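Local structure of pollen-specific leucine-rich repeat extensin-like protein 1 (6TME) at residues Q52-A57 with F121-N126; P155-A160 with L169-N174; G272-T277 with G296-N301. The protein probably binds RALF signalling peptides through its extracellular leucine-rich-repeat domain, consistent with a role in cell-wall signalling in pollen. All coordinates share one frame; numbering follows the deposited sequence.

Contact 1: residues Q52-A57 with F121-N126; sequences QAWKKA and FHVNSN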
loop_
_atom_site.group_PDB
_atom_site.type_symbol
_atom_site.label_atom_id
_atom_site.label_comp_id
_atom_site.label_asym_id
_atom_site.label_seq_id
_atom_site.Cartn_x
_atom_site.Cartn_y
_atom_site.Cartn_z
ATOM N N GLN A 52 -23.972 -14.996 -12.687
ATOM C CA GLN A 52 -25.283 -15.241 -12.089
ATOM C C GLN A 52 -25.152 -15.828 -10.683
ATOM O O GLN A 52 -25.967 -15.515 -9.806
ATOM C CB GLN A 52 -26.144 -16.162 -12.975
ATOM C CG GLN A 52 -26.698 -15.516 -14.267
ATOM C CD GLN A 52 -27.524 -14.270 -13.983
ATOM O OE1 GLN A 52 -28.280 -14.236 -13.021
ATOM N NE2 GLN A 52 -27.381 -13.243 -14.816
ATOM N N ALA A 53 -24.149 -16.688 -10.447
ATOM C CA ALA A 53 -23.928 -17.153 -9.079
ATOM C C ALA A 53 -23.541 -15.988 -8.170
ATOM O O ALA A 53 -23.937 -15.955 -7.001
ATOM C CB ALA A 53 -22.857 -18.241 -9.044
ATOM N N TRP A 54 -22.811 -15.003 -8.702
ATOM C CA TRP A 54 -22.406 -13.852 -7.897
ATOM C C TRP A 54 -23.603 -12.962 -7.570
ATOM O O TRP A 54 -23.799 -12.565 -6.410
ATOM C CB TRP A 54 -21.317 -13.061 -8.627
ATOM C CG TRP A 54 -20.467 -12.204 -7.733
ATOM C CD1 TRP A 54 -20.480 -12.173 -6.361
ATOM C CD2 TRP A 54 -19.480 -11.248 -8.146
ATOM N NE1 TRP A 54 -19.572 -11.251 -5.903
ATOM C CE2 TRP A 54 -18.938 -10.675 -6.974
ATOM C CE3 TRP A 54 -19.014 -10.809 -9.394
ATOM C CZ2 TRP A 54 -17.949 -9.686 -7.013
ATOM C CZ3 TRP A 54 -18.022 -9.835 -9.436
ATOM C CH2 TRP A 54 -17.498 -9.282 -8.252
ATOM N N LYS A 55 -24.428 -12.667 -8.577
ATOM C CA LYS A 55 -25.629 -11.858 -8.377
ATOM C C LYS A 55 -26.585 -12.490 -7.364
ATOM O O LYS A 55 -27.242 -11.775 -6.598
ATOM C CB LYS A 55 -26.329 -11.649 -9.717
ATOM C CG LYS A 55 -27.607 -10.811 -9.671
ATOM C CD LYS A 55 -28.289 -10.813 -11.041
ATOM C CE LYS A 55 -29.418 -9.768 -11.139
ATOM N NZ LYS A 55 -30.129 -9.906 -12.467
ATOM N N LYS A 56 -26.699 -13.823 -7.350
ATOM C CA LYS A 56 -27.491 -14.468 -6.297
ATOM C C LYS A 56 -26.975 -14.113 -4.907
ATOM O O LYS A 56 -27.768 -13.984 -3.968
ATOM C CB LYS A 56 -27.499 -15.986 -6.461
ATOM C CG LYS A 56 -28.389 -16.497 -7.572
ATOM C CD LYS A 56 -28.445 -18.027 -7.506
ATOM C CE LYS A 56 -29.370 -18.628 -8.560
ATOM N NZ LYS A 56 -29.462 -20.114 -8.383
ATOM N N ALA A 57 -25.660 -13.922 -4.757
ATOM C CA ALA A 57 -25.076 -13.536 -3.473
ATOM C C ALA A 57 -25.147 -12.041 -3.191
ATOM O O ALA A 57 -24.665 -11.625 -2.145
ATOM C CB ALA A 57 -23.617 -13.986 -3.394
ATOM N N PHE A 121 -9.374 -7.051 -11.603
ATOM C CA PHE A 121 -10.477 -7.224 -10.659
ATOM C C PHE A 121 -10.457 -6.047 -9.681
ATOM O O PHE A 121 -9.623 -5.999 -8.761
ATOM C CB PHE A 121 -10.353 -8.573 -9.963
ATOM C CG PHE A 121 -11.546 -8.943 -9.138
ATOM C CD1 PHE A 121 -12.641 -9.582 -9.716
ATOM C CD2 PHE A 121 -11.576 -8.658 -7.786
ATOM C CE1 PHE A 121 -13.748 -9.931 -8.953
ATOM C CE2 PHE A 121 -12.670 -9.020 -7.011
ATOM C CZ PHE A 121 -13.770 -9.647 -7.609
ATOM N N HIS A 122 -11.350 -5.075 -9.904
ATOM C CA HIS A 122 -11.447 -3.872 -9.076
ATOM C C HIS A 122 -12.797 -3.872 -8.367
ATOM O O HIS A 122 -13.834 -3.729 -9.021
ATOM C CB HIS A 122 -11.300 -2.602 -9.922
ATOM C CG HIS A 122 -9.997 -2.495 -10.658
ATOM N ND1 HIS A 122 -9.778 -1.555 -11.645
ATOM C CD2 HIS A 122 -8.846 -3.207 -10.558
ATOM C CE1 HIS A 122 -8.556 -1.702 -12.130
ATOM N NE2 HIS A 122 -7.973 -2.703 -11.493
ATOM N N VAL A 123 -12.801 -4.034 -7.040
ATOM C CA VAL A 123 -14.044 -3.910 -6.273
ATOM C C VAL A 123 -13.844 -3.002 -5.062
ATOM O O VAL A 123 -14.440 -3.225 -4.005
ATOM C CB VAL A 123 -14.623 -5.288 -5.857
ATOM C CG1 VAL A 123 -15.137 -6.074 -7.120
ATOM C CG2 VAL A 123 -13.620 -6.120 -5.098
ATOM N N ASN A 124 -13.062 -1.932 -5.231
ATOM C CA ASN A 124 -12.875 -0.960 -4.159
ATOM C C ASN A 124 -14.197 -0.383 -3.679
ATOM O O ASN A 124 -15.081 -0.051 -4.478
ATOM C CB ASN A 124 -11.977 0.193 -4.592
ATOM C CG ASN A 124 -11.984 1.355 -3.559
ATOM O OD1 ASN A 124 -12.861 2.206 -3.578
ATOM N ND2 ASN A 124 -11.034 1.344 -2.633
ATOM N N SER A 125 -14.308 -0.239 -2.355
ATOM C CA SER A 125 -15.444 0.414 -1.698
ATOM C C SER A 125 -16.757 -0.292 -2.024
ATOM O O SER A 125 -17.715 0.306 -2.517
ATOM C CB SER A 125 -15.520 1.903 -2.061
ATOM O OG SER A 125 -14.358 2.600 -1.609
ATOM N N ASN A 126 -16.783 -1.592 -1.759
ATOM C CA ASN A 126 -18.023 -2.354 -1.695
ATOM C C ASN A 126 -18.163 -2.895 -0.281
ATOM O O ASN A 126 -17.364 -2.585 0.605
ATOM C CB ASN A 126 -18.046 -3.464 -2.744
ATOM C CG ASN A 126 -18.373 -2.934 -4.132
ATOM O OD1 ASN A 126 -19.551 -2.780 -4.495
ATOM N ND2 ASN A 126 -17.340 -2.617 -4.898
#

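Contact 2: residues P155-A160 with L169-N174; sequences PFPTVA and LDIRYN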
loop_
_atom_site.group_PDB
_atom_site.type_symbol
_atom_site.label_atom_id
_atom_site.label_comp_id
_atom_site.label_asym_id
_atom_site.label_seq_id
_atom_site.Cartn_x
_atom_site.Cartn_y
_atom_site.Cartn_z
ATOM N N PRO A 155 -7.498 -14.641 7.816
ATOM C CA PRO A 155 -6.080 -14.706 7.444
ATOM C C PRO A 155 -5.787 -14.092 6.081
ATOM O O PRO A 155 -6.654 -13.996 5.210
ATOM C CB PRO A 155 -5.794 -16.215 7.432
ATOM C CG PRO A 155 -6.886 -16.819 8.294
ATOM C CD PRO A 155 -8.092 -15.973 8.014
ATOM N N PHE A 156 -4.526 -13.690 5.907
ATOM C CA PHE A 156 -4.080 -13.112 4.650
ATOM C C PHE A 156 -4.598 -13.951 3.479
ATOM O O PHE A 156 -4.530 -15.182 3.534
ATOM C CB PHE A 156 -2.553 -13.042 4.631
ATOM C CG PHE A 156 -1.991 -12.438 3.379
ATOM C CD1 PHE A 156 -1.818 -13.194 2.237
ATOM C CD2 PHE A 156 -1.644 -11.100 3.344
ATOM C CE1 PHE A 156 -1.298 -12.623 1.074
ATOM C CE2 PHE A 156 -1.127 -10.527 2.199
ATOM C CZ PHE A 156 -0.959 -11.294 1.052
ATOM N N PRO A 157 -5.145 -13.319 2.405
ATOM C CA PRO A 157 -5.695 -14.103 1.279
ATOM C C PRO A 157 -4.613 -14.771 0.450
ATOM O O PRO A 157 -4.181 -14.233 -0.575
ATOM C CB PRO A 157 -6.445 -13.056 0.447
ATOM C CG PRO A 157 -5.676 -11.760 0.729
ATOM C CD PRO A 157 -5.290 -11.863 2.196
ATOM N N THR A 158 -4.164 -15.941 0.889
ATOM C CA THR A 158 -2.990 -16.558 0.287
ATOM C C THR A 158 -3.228 -17.047 -1.145
ATOM O O THR A 158 -2.249 -17.333 -1.846
ATOM C CB THR A 158 -2.488 -17.692 1.194
ATOM O OG1 THR A 158 -3.576 -18.520 1.617
ATOM C CG2 THR A 158 -1.817 -17.103 2.437
ATOM N N VAL A 159 -4.482 -17.131 -1.606
ATOM C CA VAL A 159 -4.738 -17.417 -3.019
ATOM C C VAL A 159 -3.990 -16.435 -3.920
ATOM O O VAL A 159 -3.606 -16.778 -5.049
ATOM C CB VAL A 159 -6.258 -17.401 -3.305
ATOM C CG1 VAL A 159 -6.836 -16.008 -3.088
ATOM C CG2 VAL A 159 -6.546 -17.886 -4.740
ATOM N N ALA A 160 -3.732 -15.214 -3.425
ATOM C CA ALA A 160 -2.972 -14.247 -4.209
ATOM C C ALA A 160 -1.566 -14.744 -4.516
ATOM O O ALA A 160 -0.980 -14.338 -5.527
ATOM C CB ALA A 160 -2.907 -12.907 -3.483
ATOM N N LEU A 169 -1.524 -5.691 -5.785
ATOM C CA LEU A 169 -2.328 -6.331 -4.755
ATOM C C LEU A 169 -2.732 -5.253 -3.767
ATOM O O LEU A 169 -1.869 -4.696 -3.078
ATOM C CB LEU A 169 -1.542 -7.438 -4.070
ATOM C CG LEU A 169 -2.262 -8.254 -2.991
ATOM C CD1 LEU A 169 -3.590 -8.771 -3.476
ATOM C CD2 LEU A 169 -1.386 -9.419 -2.523
ATOM N N ASP A 170 -4.033 -4.949 -3.702
ATOM C CA ASP A 170 -4.578 -4.020 -2.711
ATOM C C ASP A 170 -5.620 -4.716 -1.833
ATOM O O ASP A 170 -6.732 -4.990 -2.285
ATOM C CB ASP A 170 -5.180 -2.792 -3.389
ATOM C CG ASP A 170 -5.405 -1.641 -2.408
ATOM O OD1 ASP A 170 -5.527 -1.927 -1.198
ATOM O OD2 ASP A 170 -5.469 -0.462 -2.833
ATOM N N ILE A 171 -5.276 -4.970 -0.569
ATOM C CA ILE A 171 -6.208 -5.517 0.411
ATOM C C ILE A 171 -6.437 -4.562 1.574
ATOM O O ILE A 171 -7.019 -4.951 2.588
ATOM C CB ILE A 171 -5.742 -6.892 0.921
ATOM C CG1 ILE A 171 -4.412 -6.740 1.690
ATOM C CG2 ILE A 171 -5.591 -7.887 -0.258
ATOM C CD1 ILE A 171 -3.957 -8.019 2.378
ATOM N N ARG A 172 -6.010 -3.310 1.432
ATOM C CA ARG A 172 -6.095 -2.329 2.504
ATOM C C ARG A 172 -7.552 -2.096 2.907
ATOM O O ARG A 172 -8.489 -2.289 2.117
ATOM C CB ARG A 172 -5.426 -1.011 2.061
ATOM C CG ARG A 172 -6.276 -0.174 1.093
ATOM C CD ARG A 172 -5.536 0.907 0.284
ATOM N NE ARG A 172 -6.390 1.223 -0.862
ATOM C CZ ARG A 172 -7.227 2.258 -0.945
ATOM N NH1 ARG A 172 -7.303 3.186 0.023
ATOM N NH2 ARG A 172 -7.999 2.371 -2.016
ATOM N N TYR A 173 -7.736 -1.725 4.177
ATOM C CA TYR A 173 -9.032 -1.312 4.723
ATOM C C TYR A 173 -10.031 -2.470 4.755
ATOM O O TYR A 173 -11.189 -2.339 4.351
ATOM C CB TYR A 173 -9.598 -0.118 3.953
ATOM C CG TYR A 173 -9.138 1.174 4.541
ATOM C CD1 TYR A 173 -9.629 1.622 5.774
ATOM C CD2 TYR A 173 -8.189 1.944 3.887
ATOM C CE1 TYR A 173 -9.178 2.835 6.330
ATOM C CE2 TYR A 173 -7.754 3.134 4.409
ATOM C CZ TYR A 173 -8.243 3.572 5.635
ATOM O OH TYR A 173 -7.776 4.755 6.119
ATOM N N ASN A 174 -9.565 -3.616 5.234
ATOM C CA ASN A 174 -10.427 -4.760 5.467
ATOM C C ASN A 174 -10.180 -5.169 6.916
ATOM O O ASN A 174 -9.755 -4.365 7.747
ATOM C CB ASN A 174 -10.148 -5.876 4.463
ATOM C CG ASN A 174 -10.750 -5.598 3.108
ATOM O OD1 ASN A 174 -11.965 -5.675 2.934
ATOM N ND2 ASN A 174 -9.900 -5.300 2.127
#

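Contact 3: residues G272-T277 with G296-N301; sequences GSLPST and GFVTDN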
loop_
_atom_site.group_PDB
_atom_site.type_symbol
_atom_site.label_atom_id
_atom_site.label_comp_id
_atom_site.label_asym_id
_atom_site.label_seq_id
_atom_site.Cartn_x
_atom_site.Cartn_y
_atom_site.Cartn_z
ATOM N N GLY A 272 16.684 4.983 19.880
ATOM C CA GLY A 272 17.970 5.282 19.306
ATOM C C GLY A 272 18.003 6.622 18.601
ATOM O O GLY A 272 17.087 7.454 18.672
ATOM N N SER A 273 19.109 6.827 17.913
ATOM C CA SER A 273 19.320 8.010 17.100
ATOM C C SER A 273 19.003 7.705 15.648
ATOM O O SER A 273 19.029 6.556 15.207
ATOM C CB SER A 273 20.762 8.510 17.224
ATOM O OG SER A 273 21.154 8.557 18.578
ATOM N N LEU A 274 18.671 8.749 14.917
ATOM C CA LEU A 274 18.578 8.615 13.480
ATOM C C LEU A 274 19.935 8.166 12.968
ATOM O O LEU A 274 20.960 8.712 13.394
ATOM C CB LEU A 274 18.173 9.935 12.827
ATOM C CG LEU A 274 16.808 10.407 13.296
ATOM C CD1 LEU A 274 16.363 11.660 12.555
ATOM C CD2 LEU A 274 15.792 9.273 13.141
ATOM N N PRO A 275 19.998 7.152 12.117
ATOM C CA PRO A 275 21.295 6.755 11.573
ATOM C C PRO A 275 21.822 7.821 10.629
ATOM O O PRO A 275 21.075 8.399 9.836
ATOM C CB PRO A 275 20.995 5.439 10.845
ATOM C CG PRO A 275 19.530 5.400 10.690
ATOM C CD PRO A 275 18.942 6.177 11.812
ATOM N N SER A 276 23.127 8.083 10.736
ATOM C CA SER A 276 23.782 9.036 9.848
ATOM C C SER A 276 23.741 8.585 8.397
ATOM O O SER A 276 23.871 9.419 7.496
ATOM C CB SER A 276 25.236 9.257 10.294
ATOM O OG SER A 276 25.881 8.012 10.533
ATOM N N THR A 277 23.563 7.286 8.154
ATOM C CA THR A 277 23.400 6.761 6.802
ATOM C C THR A 277 22.191 7.345 6.075
ATOM O O THR A 277 22.096 7.201 4.851
ATOM C CB THR A 277 23.271 5.237 6.854
ATOM O OG1 THR A 277 22.317 4.873 7.859
ATOM C CG2 THR A 277 24.610 4.601 7.190
ATOM N N GLY A 296 18.618 12.150 20.649
ATOM C CA GLY A 296 19.860 12.622 20.081
ATOM C C GLY A 296 19.700 13.823 19.178
ATOM O O GLY A 296 18.796 14.649 19.351
ATOM N N PHE A 297 20.578 13.905 18.190
ATOM C CA PHE A 297 20.745 15.088 17.368
ATOM C C PHE A 297 20.127 14.867 15.992
ATOM O O PHE A 297 20.193 13.764 15.442
ATOM C CB PHE A 297 22.238 15.435 17.241
ATOM C CG PHE A 297 22.522 16.891 17.328
ATOM C CD1 PHE A 297 22.632 17.514 18.563
ATOM C CD2 PHE A 297 22.658 17.655 16.172
ATOM C CE1 PHE A 297 22.875 18.871 18.644
ATOM C CE2 PHE A 297 22.902 19.016 16.247
ATOM C CZ PHE A 297 23.006 19.623 17.488
ATOM N N VAL A 298 19.495 15.912 15.459
ATOM C CA VAL A 298 19.092 15.973 14.058
ATOM C C VAL A 298 20.047 16.943 13.376
ATOM O O VAL A 298 20.064 18.139 13.694
ATOM C CB VAL A 298 17.634 16.422 13.883
ATOM C CG1 VAL A 298 17.268 16.470 12.398
ATOM C CG2 VAL A 298 16.671 15.508 14.672
ATOM N N THR A 299 20.846 16.426 12.451
ATOM C CA THR A 299 21.940 17.138 11.808
ATOM C C THR A 299 21.521 17.635 10.427
ATOM O O THR A 299 20.496 17.225 9.870
ATOM C CB THR A 299 23.147 16.214 11.658
ATOM O OG1 THR A 299 22.783 15.156 10.768
ATOM C CG2 THR A 299 23.499 15.598 12.986
ATOM N N ASP A 300 22.356 18.495 9.849
ATOM C CA ASP A 300 22.107 18.916 8.478
ATOM C C ASP A 300 22.555 17.867 7.472
ATOM O O ASP A 300 22.295 18.024 6.276
ATOM C CB ASP A 300 22.790 20.260 8.193
ATOM C CG ASP A 300 24.282 20.206 8.382
ATOM O OD1 ASP A 300 24.766 19.220 8.988
ATOM O OD2 ASP A 300 24.967 21.144 7.917
ATOM N N ASN A 301 23.239 16.818 7.937
ATOM C CA ASN A 301 23.401 15.610 7.143
ATOM C C ASN A 301 22.066 15.205 6.533
ATOM O O ASN A 301 21.994 14.780 5.373
ATOM C CB ASN A 301 23.937 14.492 8.034
ATOM C CG ASN A 301 24.904 13.600 7.328
ATOM O OD1 ASN A 301 25.424 13.947 6.268
ATOM N ND2 ASN A 301 25.163 12.428 7.914
HETATM O O HOH W 1 19.433 11.451 16.049
#

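Contact 1: residues Q52-A57 with F121-N126
Trp54, on helix 43-56, meets Phe121 and Val123 with the far end of its indole; side chains from both segments come together between backbones whose closest CA atoms, of Trp54 and Val123, are 13.1 Å apart. CB leaves the helix toward the strand side, and with CG anti to the backbone N (chi1 -158°) the indole runs straight on across the gap. CB, CG and the five-membered ring touch nothing on 121-126 and only carry the benzene half outward; NE1 is hydrogen-bonded to a partner beyond the two segments. Contact begins further out: CZ2 comes to 4.2 Å from Phe121 CZ. At the tip, CH2 lies 3.8 Å from Phe121 CZ, while Val123 CG1 sits 4.1 Å from CH2, at the indole edge and near its plane. The six-membered ring and the Phe121 ring are close to parallel (22° between planes), yet their centroids are 5.9 Å apart, so they are slid past each other with scarcely any overlap. The rings of Trp54 and Phe58 meet edge-to-face, and Ile97 touches both Trp54 and Phe121. Every atom touching across the gap is carbon, which implies that this buried touch rests on dispersion and exclusion of water, and probably helps seat the N-terminal helix on the first repeats.

Contact 2: residues P155-A160 with L169-N174
Phe156 and Leu169 both place CG anti to the backbone N (chi1 -179° and -178°), which brings them together from opposite directions, whereas Ile171 holds CG1 between its N and carbonyl carbon (chi1 65°), which carries CD1 toward the CD2-CE2 side of the phenyl ring. Ile171 CD1 is 3.8 Å from Phe156 CE2, the two side chains crossing at about a right angle, and Leu169 CD2 reaches Phe156 CZ at 4.1 Å. The same Leu169 CD2 also meets Ala160 CB at 3.9 Å. Pro157 CG approaches Ile171 CG2 tip to tip, 4.0 Å apart, while Pro157 CD lies 3.5 Å above one face of the Phe156 ring, toward its rim. Asp170 OD1 accepts from Arg172 N in an Asx turn, and its OD2 takes Arg172 NE at 2.8 Å through the syn lone pair, a salt bridge near the guanidinium plane. Leu169, Ile171 and Asn174 fit the LxLxxN core of a leucine-rich repeat: the aliphatics are buried, and Asn174 ND2 donates to Ile171 O over 2.9 Å and to Val147 O of the preceding coil. Around them, Leu169 pairs through its backbone with strand 191-193 and rests on Phe145 of strand 144-146, and Phe199 of strand 198-201 packs on both Phe156 and Ile171.

Contact 3: residues G272-T277 with G296-N301
Leu274 and Val298 form the apolar end of this contact, and Ser276 and Asn301 the polar end. Leu274 extends its branch away from the backbone, CD1 anti to CA (chi2 -175°), so that CD1 leads toward the other segment. Val298 does not aim its CB bond at Leu274; its CG1 stands anti to the backbone N (chi1 180°), leaving CG2 beside that N, where it meets Leu274 CD1 at 4.4 Å. That separation makes the touch a loose one. Phe318 of strand 317-321 packs on both side chains, Ile302 adds to Leu274, and Val298 also rests on Cys303 and Cys325, which form a disulfide.

At the other end Asn301 points its CB bond toward the loop and brings ND2 alongside Ser276, 4.0 Å from its CB. ND2 also lies 3.3 Å from Ser276 O, but the angle is too poor for a hydrogen bond, so this is polar packing. The backbones run 7.4 Å apart between the CA atoms of Leu274 and Val298, too wide for direct pairing there, and a water probably bridges the interval: it accepts from Leu274 N at 3.0 Å and lies 2.5 Å from Phe297 O, too short to be taken at face value. Backbone hydrogen bonds pair Gly272 with Thr295 and Gly296 with Asn319, linking each coil to the next.

The two segments are equivalent places 24 residues apart. Gly272 to Pro275 matches the Gly-X-Ile-Pro signature of plant-type leucine-rich repeats, with Leu in the Ile place, and Gly296 to Thr299 follows it with Val and Thr. Both glycines have positive phi angles, at which a side chain would jam against the preceding carbonyl O. Thr299 then stands at the N-cap of helix 300-303. Such coil-on-coil packing is characteristic of the plant leucine-rich-repeat solenoid.

Overall arrangement
Following the chain from the N terminus, the three contacts come strictly in series, without nesting or crossing. Contact 1 closes the longest loop, returning from helix 43-56 to strand 120-122 and so tying the N-terminal cap to the first repeats. Contact 2 closes a short loop between strands 151-153 and 168-170. Its centre is 16 Å from that of contact 1, and the two meet where Asn124 ND2 packs 3.3 Å from Arg172 NH2; both residues also touch the chain of another protein. Contact 3 closes the turn from the loop after strand 269-271 through strand 286-288 to strand 297-298 and helix 300-303. It lies across the chain's centre from contact 1, their centres about 49 Å apart.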